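Local coordinates for putative lipoprotein YerB (Bacillus subtilis, PDB 2PSB) that is of unknown function but is a predicted membrane-attached lipoprotein that interacts with the DNA helicase PcrA, at residues A[55-60]-A[65-70]; A[134-137]-A[143-146]; A[199-202]-A[207-210]; A[276-279]-A[284-287]. All blocks are in the same frame, centred on the assembly; numbering follows the deposited sequence.

How the interactions relate
Interaction 1 lies close to the centre of the chain, and the other three lie farther out. No active site or ligand is known here. Interactions 1 and 3 touch, although they fall in the N-terminal and C-terminal DUF3048 regions and their centres are about 18 Å apart. The link is a salt bridge, with Glu57 OE2 2.9 Å from Arg210 NH2, and Phe67 CZ packs against the same guanidinium nitrogen. Interaction 4 comes within about 6 Å of interaction 1, nearest atoms, without touching it. Interaction 2 shares the N-terminal DUF3048 region with interaction 1. It is the most remote from interaction 4, with centres about 36 Å apart on opposite sides of the chain's centre.

Interaction 1: A[55-60]-A[65-70]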
loop_
_atom_site.group_PDB
_atom_site.type_symbol
_atom_site.label_atom_id
_atom_site.label_comp_id
_atom_site.label_asym_id
_atom_site.label_seq_id
_atom_site.Cartn_x
_atom_site.Cartn_y
_atom_site.Cartn_z
ATOM N N VAL A 55 3.047 -1.914 -0.318
ATOM C CA VAL A 55 2.006 -1.157 -0.976
ATOM C C VAL A 55 0.727 -1.975 -0.852
ATOM O O VAL A 55 0.720 -3.173 -1.148
ATOM C CB VAL A 55 2.323 -0.916 -2.462
ATOM C CG1 VAL A 55 1.093 -0.286 -3.145
ATOM C CG2 VAL A 55 3.548 0.017 -2.597
ATOM N N ILE A 56 -0.347 -1.334 -0.398
ATOM C CA ILE A 56 -1.620 -2.023 -0.240
ATOM C C ILE A 56 -2.694 -1.408 -1.127
ATOM O O ILE A 56 -2.939 -0.208 -1.092
ATOM C CB ILE A 56 -2.086 -2.016 1.235
ATOM C CG1 ILE A 56 -0.985 -2.624 2.115
ATOM C CG2 ILE A 56 -3.369 -2.854 1.398
ATOM C CD1 ILE A 56 -0.358 -1.672 3.091
ATOM N N GLU A 57 -3.317 -2.248 -1.943
ATOM C CA GLU A 57 -4.362 -1.807 -2.848
ATOM C C GLU A 57 -5.700 -2.321 -2.347
ATOM O O GLU A 57 -5.812 -3.468 -1.920
ATOM C CB GLU A 57 -4.077 -2.329 -4.268
ATOM C CG GLU A 57 -5.142 -2.002 -5.316
ATOM C CD GLU A 57 -4.756 -2.485 -6.712
ATOM O OE1 GLU A 57 -5.374 -2.007 -7.686
ATOM O OE2 GLU A 57 -3.843 -3.341 -6.841
ATOM N N ALA A 58 -6.709 -1.463 -2.393
ATOM C CA ALA A 58 -8.045 -1.841 -1.949
ATOM C C ALA A 58 -9.063 -0.925 -2.602
ATOM O O ALA A 58 -8.720 0.174 -3.063
ATOM C CB ALA A 58 -8.162 -1.755 -0.409
ATOM N N LEU A 59 -10.311 -1.385 -2.661
ATOM C CA LEU A 59 -11.376 -0.592 -3.266
ATOM C C LEU A 59 -11.610 0.639 -2.427
ATOM O O LEU A 59 -11.610 0.572 -1.205
ATOM C CB LEU A 59 -12.688 -1.389 -3.360
ATOM C CG LEU A 59 -12.778 -2.468 -4.450
ATOM C CD1 LEU A 59 -14.044 -3.275 -4.279
ATOM C CD2 LEU A 59 -12.749 -1.814 -5.814
ATOM N N ALA A 60 -11.802 1.768 -3.095
ATOM C CA ALA A 60 -12.060 3.030 -2.419
ATOM C C ALA A 60 -13.313 3.671 -3.024
ATOM O O ALA A 60 -14.427 3.471 -2.532
ATOM C CB ALA A 60 -10.858 3.957 -2.570
ATOM N N THR A 65 -9.700 1.426 -7.239
ATOM C CA THR A 65 -8.888 1.057 -6.090
ATOM C C THR A 65 -7.927 2.182 -5.743
ATOM O O THR A 65 -7.688 3.086 -6.541
ATOM C CB THR A 65 -8.049 -0.195 -6.350
ATOM O OG1 THR A 65 -7.214 0.030 -7.481
ATOM C CG2 THR A 65 -8.929 -1.397 -6.594
ATOM N N ARG A 66 -7.367 2.102 -4.546
ATOM C CA ARG A 66 -6.443 3.115 -4.071
ATOM C C ARG A 66 -5.342 2.424 -3.289
ATOM O O ARG A 66 -5.562 1.367 -2.702
ATOM C CB ARG A 66 -7.192 4.120 -3.188
ATOM C CG ARG A 66 -6.339 5.249 -2.656
ATOM C CD ARG A 66 -7.067 6.565 -2.822
ATOM N NE ARG A 66 -8.381 6.520 -2.203
ATOM C CZ ARG A 66 -9.426 7.238 -2.610
ATOM N NH1 ARG A 66 -10.587 7.135 -1.976
ATOM N NH2 ARG A 66 -9.321 8.040 -3.658
ATOM N N PHE A 67 -4.171 3.045 -3.265
ATOM C CA PHE A 67 -3.001 2.495 -2.587
ATOM C C PHE A 67 -2.634 3.172 -1.271
ATOM O O PHE A 67 -2.957 4.344 -1.029
ATOM C CB PHE A 67 -1.757 2.641 -3.472
ATOM C CG PHE A 67 -1.891 2.063 -4.855
ATOM C CD1 PHE A 67 -1.105 2.562 -5.892
ATOM C CD2 PHE A 67 -2.781 1.036 -5.124
ATOM C CE1 PHE A 67 -1.205 2.048 -7.185
ATOM C CE2 PHE A 67 -2.895 0.513 -6.410
ATOM C CZ PHE A 67 -2.104 1.021 -7.445
ATOM N N LEU A 68 -1.939 2.410 -0.436
ATOM C CA LEU A 68 -1.363 2.909 0.805
ATOM C C LEU A 68 0.066 2.430 0.578
ATOM O O LEU A 68 0.321 1.229 0.561
ATOM C CB LEU A 68 -1.930 2.242 2.060
ATOM C CG LEU A 68 -1.272 2.805 3.336
ATOM C CD1 LEU A 68 -1.664 4.293 3.527
ATOM C CD2 LEU A 68 -1.682 1.993 4.541
ATOM N N ALA A 69 0.972 3.368 0.326
ATOM C CA ALA A 69 2.374 3.044 0.097
ATOM C C ALA A 69 3.149 3.356 1.366
ATOM O O ALA A 69 3.243 4.512 1.793
ATOM C CB ALA A 69 2.926 3.847 -1.077
ATOM N N ILE A 70 3.701 2.306 1.967
ATOM C CA ILE A 70 4.442 2.439 3.206
ATOM C C ILE A 70 5.940 2.434 2.951
ATOM O O ILE A 70 6.501 1.443 2.470
ATOM C CB ILE A 70 4.052 1.295 4.174
ATOM C CG1 ILE A 70 2.529 1.300 4.362
ATOM C CG2 ILE A 70 4.797 1.428 5.504
ATOM C CD1 ILE A 70 2.041 0.316 5.397
#
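Val55 faces Ala69 as an antiparallel non-hydrogen-bonded pair, and its CG2 lies 4.2 Å from Ala69 CB. The other branch, CG1, is anti to the backbone N (chi1 172°), which brings it to 4.1 Å from Phe67 CB. Ile56 and Leu68 form the next pair, with both backbone bonds made; Ile56 N donates to Leu68 O at 2.8 Å. On this face Ile56 CD1 reaches Ile70 CD1 at 3.9 Å and also meets Leu68 CD2. Glu57 returns to the face of Val55. Its extended chain runs beside Phe67, and its CG sits at the ring edge, in plane, 3.5 Å from Phe67 CE2. The carboxylate stands almost perpendicular to the ring, at 88°. Glu57 OE1 accepts the hydroxyl of Thr65 at 2.8 Å from OG1, on its anti lone pair. Thr65 OG1 also bonds Asn39, and Glu57 OE2 pairs with Arg210. With an alanine here, Arg210 would probably lose its buried countercharge and the Thr65 hydroxyl its carboxylate acceptor. Ala58 and Arg66 exchange two backbone bonds. Leu59 CD2 touches Thr65 CG2 at 3.9 Å. Past the strand end, Ala60 CB covers one face of the Arg66 guanidinium. This is a buried antiparallel beta hairpin, flanked by strand 293-298, parallel to 54-59, and by strand 33-37, antiparallel to 65-71.

Interaction 2: A[134-137]-A[143-146]; sequences ADFS and SYTS
Tyr144 reaches from its strand to two residues of the loop 134-137. Ala134 CB lies 3.5 Å from Tyr144 CE1, an oblique apolar contact with the phenol ring. Phe136 meets the far end of the same ring. Its CZ is 3.5 Å from Tyr144 OH, and the hydroxyl sits at the Phe136 ring edge, near its plane. The two side chains cross at about a right angle. Phe136 CG lies between the backbone N and the carbonyl carbon (chi1 68°), and this turn carries the ring back toward the tyrosine. The Tyr144 hydroxyl also holds a water at 2.7 Å from OH. That water lies 3.0 Å from Ser137 OG and so bridges the loop to the strand where the side chains do not bond directly. Farther out, the backbone sets these groups in place. Ala134 is bonded through its backbone to Asn142, whose side chain also donates to Ala134 O. Tyr144 is bonded through its backbone to Trp132, and its side chain also touches Pro81. Phe136 leans on Arg220. On the strand itself, Ser143 OG bonds His103 and Thr145 OG1 bonds Leu130 O. Ser146 is the N-cap of helix 147-157, its OG bonded to Tyr149 N. The contact packs the connection of a beta hairpin, strands 132-133 and 143-146, against its second strand. That strand is the middle one of a small three-stranded antiparallel sheet, with strand 78-79 on its other side.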
loop_
_atom_site.group_PDB
_atom_site.type_symbol
_atom_site.label_atom_id
_atom_site.label_comp_id
_atom_site.label_asym_id
_atom_site.label_seq_id
_atom_site.Cartn_x
_atom_site.Cartn_y
_atom_site.Cartn_z
ATOM N N ALA A 134 0.519 19.611 -9.525
ATOM C CA ALA A 134 1.228 19.366 -10.774
ATOM C C ALA A 134 0.502 20.054 -11.940
ATOM O O ALA A 134 -0.731 20.046 -12.008
ATOM C CB ALA A 134 1.320 17.869 -11.018
ATOM N N ASP A 135 1.267 20.641 -12.858
ATOM C CA ASP A 135 0.697 21.342 -14.009
ATOM C C ASP A 135 0.476 20.474 -15.249
ATOM O O ASP A 135 -0.111 20.931 -16.226
ATOM C CB ASP A 135 1.590 22.514 -14.392
ATOM C CG ASP A 135 2.883 22.066 -15.018
ATOM O OD1 ASP A 135 3.321 20.929 -14.735
ATOM O OD2 ASP A 135 3.474 22.849 -15.781
ATOM N N PHE A 136 0.953 19.237 -15.228
ATOM C CA PHE A 136 0.763 18.353 -16.377
ATOM C C PHE A 136 -0.501 17.525 -16.158
ATOM O O PHE A 136 -0.861 16.688 -16.985
ATOM C CB PHE A 136 1.973 17.431 -16.551
ATOM C CG PHE A 136 2.117 16.413 -15.458
ATOM C CD1 PHE A 136 1.321 15.276 -15.445
ATOM C CD2 PHE A 136 2.998 16.629 -14.403
ATOM C CE1 PHE A 136 1.391 14.370 -14.393
ATOM C CE2 PHE A 136 3.077 15.729 -13.345
ATOM C CZ PHE A 136 2.271 14.599 -13.339
ATOM N N SER A 137 -1.161 17.768 -15.026
ATOM C CA SER A 137 -2.389 17.072 -14.654
ATOM C C SER A 137 -3.396 18.022 -14.018
ATOM O O SER A 137 -3.033 19.093 -13.538
ATOM C CB SER A 137 -2.075 15.935 -13.685
ATOM O OG SER A 137 -1.721 14.773 -14.412
ATOM N N SER A 143 -2.251 16.298 -7.123
ATOM C CA SER A 143 -1.754 16.640 -5.794
ATOM C C SER A 143 -0.577 15.790 -5.276
ATOM O O SER A 143 -0.722 14.591 -5.026
ATOM C CB SER A 143 -2.931 16.576 -4.814
ATOM O OG SER A 143 -2.493 16.749 -3.485
ATOM N N TYR A 144 0.583 16.424 -5.117
ATOM C CA TYR A 144 1.783 15.742 -4.635
ATOM C C TYR A 144 2.460 16.418 -3.439
ATOM O O TYR A 144 2.164 17.558 -3.090
ATOM C CB TYR A 144 2.853 15.676 -5.723
ATOM C CG TYR A 144 2.460 14.957 -6.985
ATOM C CD1 TYR A 144 1.650 15.571 -7.942
ATOM C CD2 TYR A 144 2.886 13.648 -7.216
ATOM C CE1 TYR A 144 1.272 14.901 -9.101
ATOM C CE2 TYR A 144 2.521 12.962 -8.367
ATOM C CZ TYR A 144 1.708 13.593 -9.306
ATOM O OH TYR A 144 1.321 12.915 -10.434
ATOM N N THR A 145 3.382 15.677 -2.827
ATOM C CA THR A 145 4.213 16.178 -1.742
ATOM C C THR A 145 5.544 15.456 -1.889
ATOM O O THR A 145 5.762 14.770 -2.889
ATOM C CB THR A 145 3.645 15.909 -0.342
ATOM O OG1 THR A 145 4.508 16.517 0.625
ATOM C CG2 THR A 145 3.564 14.419 -0.061
ATOM N N SER A 146 6.426 15.603 -0.904
ATOM C CA SER A 146 7.741 14.970 -0.949
ATOM C C SER A 146 8.175 14.611 0.455
ATOM O O SER A 146 7.650 15.157 1.417
ATOM C CB SER A 146 8.766 15.929 -1.567
ATOM O OG SER A 146 9.023 17.030 -0.703
HETATM O O HOH W 1 -0.927 13.619 -11.795
#

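Interaction 3: A[199-202]-A[207-210]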
loop_
_atom_site.group_PDB
_atom_site.type_symbol
_atom_site.label_atom_id
_atom_site.label_comp_id
_atom_site.label_asym_id
_atom_site.label_seq_id
_atom_site.Cartn_x
_atom_site.Cartn_y
_atom_site.Cartn_z
ATOM N N TYR A 199 0.165 -9.753 -12.153
ATOM C CA TYR A 199 1.512 -9.839 -11.612
ATOM C C TYR A 199 2.212 -10.974 -12.347
ATOM O O TYR A 199 1.748 -12.116 -12.353
ATOM C CB TYR A 199 1.487 -10.094 -10.094
ATOM C CG TYR A 199 0.860 -8.961 -9.288
ATOM C CD1 TYR A 199 -0.497 -8.969 -8.970
ATOM C CD2 TYR A 199 1.621 -7.861 -8.882
ATOM C CE1 TYR A 199 -1.082 -7.914 -8.265
ATOM C CE2 TYR A 199 1.037 -6.796 -8.178
ATOM C CZ TYR A 199 -0.306 -6.834 -7.880
ATOM O OH TYR A 199 -0.891 -5.791 -7.208
ATOM N N ASN A 200 3.330 -10.647 -12.981
ATOM C CA ASN A 200 4.072 -11.631 -13.742
ATOM C C ASN A 200 5.453 -11.837 -13.155
ATOM O O ASN A 200 6.233 -10.898 -13.033
ATOM C CB ASN A 200 4.157 -11.172 -15.196
ATOM C CG ASN A 200 2.799 -10.767 -15.750
ATOM O OD1 ASN A 200 2.627 -9.653 -16.252
ATOM N ND2 ASN A 200 1.824 -11.669 -15.656
ATOM N N TYR A 201 5.740 -13.080 -12.786
ATOM C CA TYR A 201 7.021 -13.429 -12.205
ATOM C C TYR A 201 8.116 -13.491 -13.272
ATOM O O TYR A 201 7.897 -13.968 -14.386
ATOM C CB TYR A 201 6.923 -14.775 -11.488
ATOM C CG TYR A 201 8.128 -15.097 -10.631
ATOM C CD1 TYR A 201 8.492 -14.263 -9.575
ATOM C CD2 TYR A 201 8.906 -16.242 -10.870
ATOM C CE1 TYR A 201 9.598 -14.550 -8.775
ATOM C CE2 TYR A 201 10.019 -16.535 -10.068
ATOM C CZ TYR A 201 10.356 -15.683 -9.025
ATOM O OH TYR A 201 11.456 -15.941 -8.233
ATOM N N ASP A 202 9.294 -12.999 -12.916
ATOM C CA ASP A 202 10.426 -13.000 -13.824
ATOM C C ASP A 202 11.484 -13.951 -13.272
ATOM O O ASP A 202 12.311 -13.561 -12.436
ATOM C CB ASP A 202 11.005 -11.592 -13.944
ATOM C CG ASP A 202 12.011 -11.475 -15.067
ATOM O OD1 ASP A 202 11.663 -10.887 -16.108
ATOM O OD2 ASP A 202 13.143 -11.981 -14.919
ATOM N N PHE A 207 11.824 -11.702 -9.550
ATOM C CA PHE A 207 10.826 -10.830 -8.965
ATOM C C PHE A 207 9.601 -10.738 -9.849
ATOM O O PHE A 207 9.573 -11.282 -10.959
ATOM C CB PHE A 207 11.393 -9.424 -8.685
ATOM C CG PHE A 207 11.863 -8.672 -9.909
ATOM C CD1 PHE A 207 11.017 -8.456 -10.992
ATOM C CD2 PHE A 207 13.143 -8.122 -9.944
ATOM C CE1 PHE A 207 11.432 -7.705 -12.086
ATOM C CE2 PHE A 207 13.570 -7.368 -11.032
ATOM C CZ PHE A 207 12.713 -7.157 -12.110
ATOM N N TYR A 208 8.582 -10.051 -9.342
ATOM C CA TYR A 208 7.332 -9.872 -10.060
ATOM C C TYR A 208 7.203 -8.491 -10.672
ATOM O O TYR A 208 7.770 -7.512 -10.183
ATOM C CB TYR A 208 6.138 -10.082 -9.137
ATOM C CG TYR A 208 5.986 -11.482 -8.609
ATOM C CD1 TYR A 208 6.797 -11.954 -7.581
ATOM C CD2 TYR A 208 5.003 -12.324 -9.116
ATOM C CE1 TYR A 208 6.627 -13.238 -7.066
ATOM C CE2 TYR A 208 4.824 -13.608 -8.612
ATOM C CZ TYR A 208 5.635 -14.058 -7.586
ATOM O OH TYR A 208 5.440 -15.322 -7.083
ATOM N N THR A 209 6.501 -8.442 -11.765
ATOM C CA THR A 209 6.152 -7.216 -12.471
ATOM C C THR A 209 4.655 -6.933 -12.378
ATOM O O THR A 209 3.901 -7.951 -12.193
ATOM C CB THR A 209 6.584 -7.299 -13.946
ATOM O OG1 THR A 209 7.951 -7.717 -14.023
ATOM C CG2 THR A 209 6.605 -5.914 -14.576
ATOM N N ARG A 210 4.263 -5.732 -12.397
ATOM C CA ARG A 210 2.855 -5.401 -12.280
ATOM C C ARG A 210 2.372 -4.579 -13.461
ATOM O O ARG A 210 3.149 -3.875 -14.108
ATOM C CB ARG A 210 2.610 -4.629 -10.976
ATOM C CG ARG A 210 1.152 -4.318 -10.685
ATOM C CD ARG A 210 1.022 -3.576 -9.359
ATOM N NE ARG A 210 -0.368 -3.335 -8.981
ATOM C CZ ARG A 210 -1.166 -2.433 -9.533
ATOM N NH1 ARG A 210 -0.729 -1.648 -10.513
ATOM N NH2 ARG A 210 -2.411 -2.314 -9.095
#
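Asn200 O accepts the backbone N-H of Thr209 at 2.8 Å from Thr209 N. The same oxygen takes a CA-H contact from Tyr208, 3.3 Å from its CA. Asn200 N returns a bond to Thr209 O, which completes the hydrogen-bonded pair. The main side-chain contact is Tyr201 on Tyr208. Tyr201 CG stands anti to the backbone N (chi1 -169°), which carries CD1 over one face of the Tyr208 ring, 3.3 Å from Tyr208 CE1 and offset toward the rim. The Tyr201 CB is also over this face, 4.1 Å from the ring centroid, while the two ring planes are oblique at 53°. If Tyr208 were replaced, an alanine here would probably open a gap beside Tyr201 CB and CD1 and leave that ring freer to turn. On the same side of the sheet the Arg210 chain is extended alongside the Tyr199 ring, and its CD is 3.4 Å from Tyr199 CE2. Arg210 NE points to Tyr199 OH, though the position of NE is less sure. Tyr199 OH also bonds Asn296, and Arg210 NH1 bonds Thr217. The hairpin forms the middle of a six-stranded antiparallel sheet, between strands 183-187 and 215-219. Tyr199 and Arg210 pack on Trp294 of strand 293-298, and Tyr199 and Tyr208 on Ile231 of strand 230-240.

Interaction 4: A[276-279]-A[284-287]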
loop_
_atom_site.group_PDB
_atom_site.type_symbol
_atom_site.label_atom_id
_atom_site.label_comp_id
_atom_site.label_asym_id
_atom_site.label_seq_id
_atom_site.Cartn_x
_atom_site.Cartn_y
_atom_site.Cartn_z
ATOM N N ARG A 276 -1.644 -5.674 11.985
ATOM C CA ARG A 276 -1.105 -6.127 10.712
ATOM C C ARG A 276 -1.848 -7.365 10.229
ATOM O O ARG A 276 -2.315 -8.169 11.032
ATOM C CB ARG A 276 0.388 -6.441 10.846
ATOM C CG ARG A 276 1.233 -5.263 11.330
ATOM C CD ARG A 276 2.701 -5.665 11.526
ATOM N NE ARG A 276 3.497 -4.562 12.072
ATOM C CZ ARG A 276 4.805 -4.608 12.292
ATOM N NH1 ARG A 276 5.499 -5.707 12.022
ATOM N NH2 ARG A 276 5.421 -3.544 12.776
ATOM N N ILE A 277 -1.961 -7.496 8.912
ATOM C CA ILE A 277 -2.616 -8.639 8.300
ATOM C C ILE A 277 -1.532 -9.691 8.129
ATOM O O ILE A 277 -0.630 -9.554 7.309
ATOM C CB ILE A 277 -3.235 -8.239 6.947
ATOM C CG1 ILE A 277 -4.268 -7.134 7.191
ATOM C CG2 ILE A 277 -3.862 -9.445 6.270
ATOM C CD1 ILE A 277 -4.799 -6.483 5.930
ATOM N N VAL A 278 -1.616 -10.739 8.934
ATOM C CA VAL A 278 -0.614 -11.788 8.897
ATOM C C VAL A 278 -1.077 -13.061 8.218
ATOM O O VAL A 278 -2.077 -13.642 8.609
ATOM C CB VAL A 278 -0.163 -12.152 10.330
ATOM C CG1 VAL A 278 1.027 -13.091 10.285
ATOM C CG2 VAL A 278 0.151 -10.893 11.110
ATOM N N PRO A 279 -0.345 -13.513 7.183
ATOM C CA PRO A 279 -0.725 -14.749 6.487
ATOM C C PRO A 279 -0.369 -15.917 7.416
ATOM O O PRO A 279 0.753 -15.993 7.920
ATOM C CB PRO A 279 0.142 -14.718 5.229
ATOM C CG PRO A 279 1.403 -14.005 5.717
ATOM C CD PRO A 279 0.851 -12.897 6.576
ATOM N N LYS A 284 0.638 -21.586 11.767
ATOM C CA LYS A 284 1.866 -20.804 11.808
ATOM C C LYS A 284 1.885 -19.673 10.797
ATOM O O LYS A 284 1.206 -19.719 9.774
ATOM C CB LYS A 284 3.090 -21.695 11.600
ATOM C CG LYS A 284 2.985 -22.646 10.428
ATOM C CD LYS A 284 4.241 -23.494 10.294
ATOM C CE LYS A 284 4.575 -24.232 11.586
ATOM N NZ LYS A 284 5.789 -25.087 11.426
ATOM N N TRP A 285 2.658 -18.644 11.118
ATOM C CA TRP A 285 2.819 -17.483 10.252
ATOM C C TRP A 285 3.651 -17.906 9.051
ATOM O O TRP A 285 4.643 -18.628 9.196
ATOM C CB TRP A 285 3.610 -16.379 10.956
ATOM C CG TRP A 285 2.974 -15.740 12.142
ATOM C CD1 TRP A 285 2.082 -16.301 13.020
ATOM C CD2 TRP A 285 3.242 -14.422 12.629
ATOM N NE1 TRP A 285 1.788 -15.409 14.024
ATOM C CE2 TRP A 285 2.485 -14.248 13.810
ATOM C CE3 TRP A 285 4.054 -13.368 12.181
ATOM C CZ2 TRP A 285 2.513 -13.057 14.554
ATOM C CZ3 TRP A 285 4.084 -12.181 12.918
ATOM C CH2 TRP A 285 3.314 -12.037 14.095
ATOM N N LEU A 286 3.244 -17.463 7.868
ATOM C CA LEU A 286 4.006 -17.736 6.663
ATOM C C LEU A 286 4.952 -16.541 6.539
ATOM O O LEU A 286 4.531 -15.401 6.694
ATOM C CB LEU A 286 3.076 -17.800 5.454
ATOM C CG LEU A 286 2.269 -19.095 5.368
ATOM C CD1 LEU A 286 1.157 -18.948 4.344
ATOM C CD2 LEU A 286 3.205 -20.242 5.006
ATOM N N PRO A 287 6.251 -16.786 6.297
ATOM C CA PRO A 287 7.171 -15.648 6.171
ATOM C C PRO A 287 7.162 -15.037 4.761
ATOM O O PRO A 287 6.626 -15.627 3.824
ATOM C CB PRO A 287 8.519 -16.271 6.516
ATOM C CG PRO A 287 8.401 -17.622 5.910
ATOM C CD PRO A 287 6.995 -18.059 6.319
#
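Val278 CG1 overlaps one face of the Trp285 indole. It sits 3.8 Å from the centroid of the six-membered ring, 26° off the ring normal. Its closest ring atom is Trp285 CD2 at 3.5 Å, followed by CE3, so the methyl rests over the CD2-CE3 side of the six-membered ring. This is a CH-pi contact. The branch is anti to the backbone N (chi1 -171°), and that torsion directs CG1 at the ring while CG2 takes the place beside the N. Both Val278 and Trp285 also touch Val273 of strand 264-273. The contact joins the strands of a beta hairpin, 276-281 and 284-285, the second of them short and weakly bonded. Leu286 lies just past that second strand. One backbone bond joins the segments, from Leu286 N to Pro279 O at 2.9 Å. The same oxygen takes a CA-H contact from Trp285, 3.5 Å from its CA. Pro279 has no N-H to give in return. Its ring instead packs on Leu286, where Pro279 CG is 4.2 Å from Leu286 CB and 3.6 Å from Leu286 O. Pro279 also touches Phe232 of strand 230-240, and Leu286 touches Thr268.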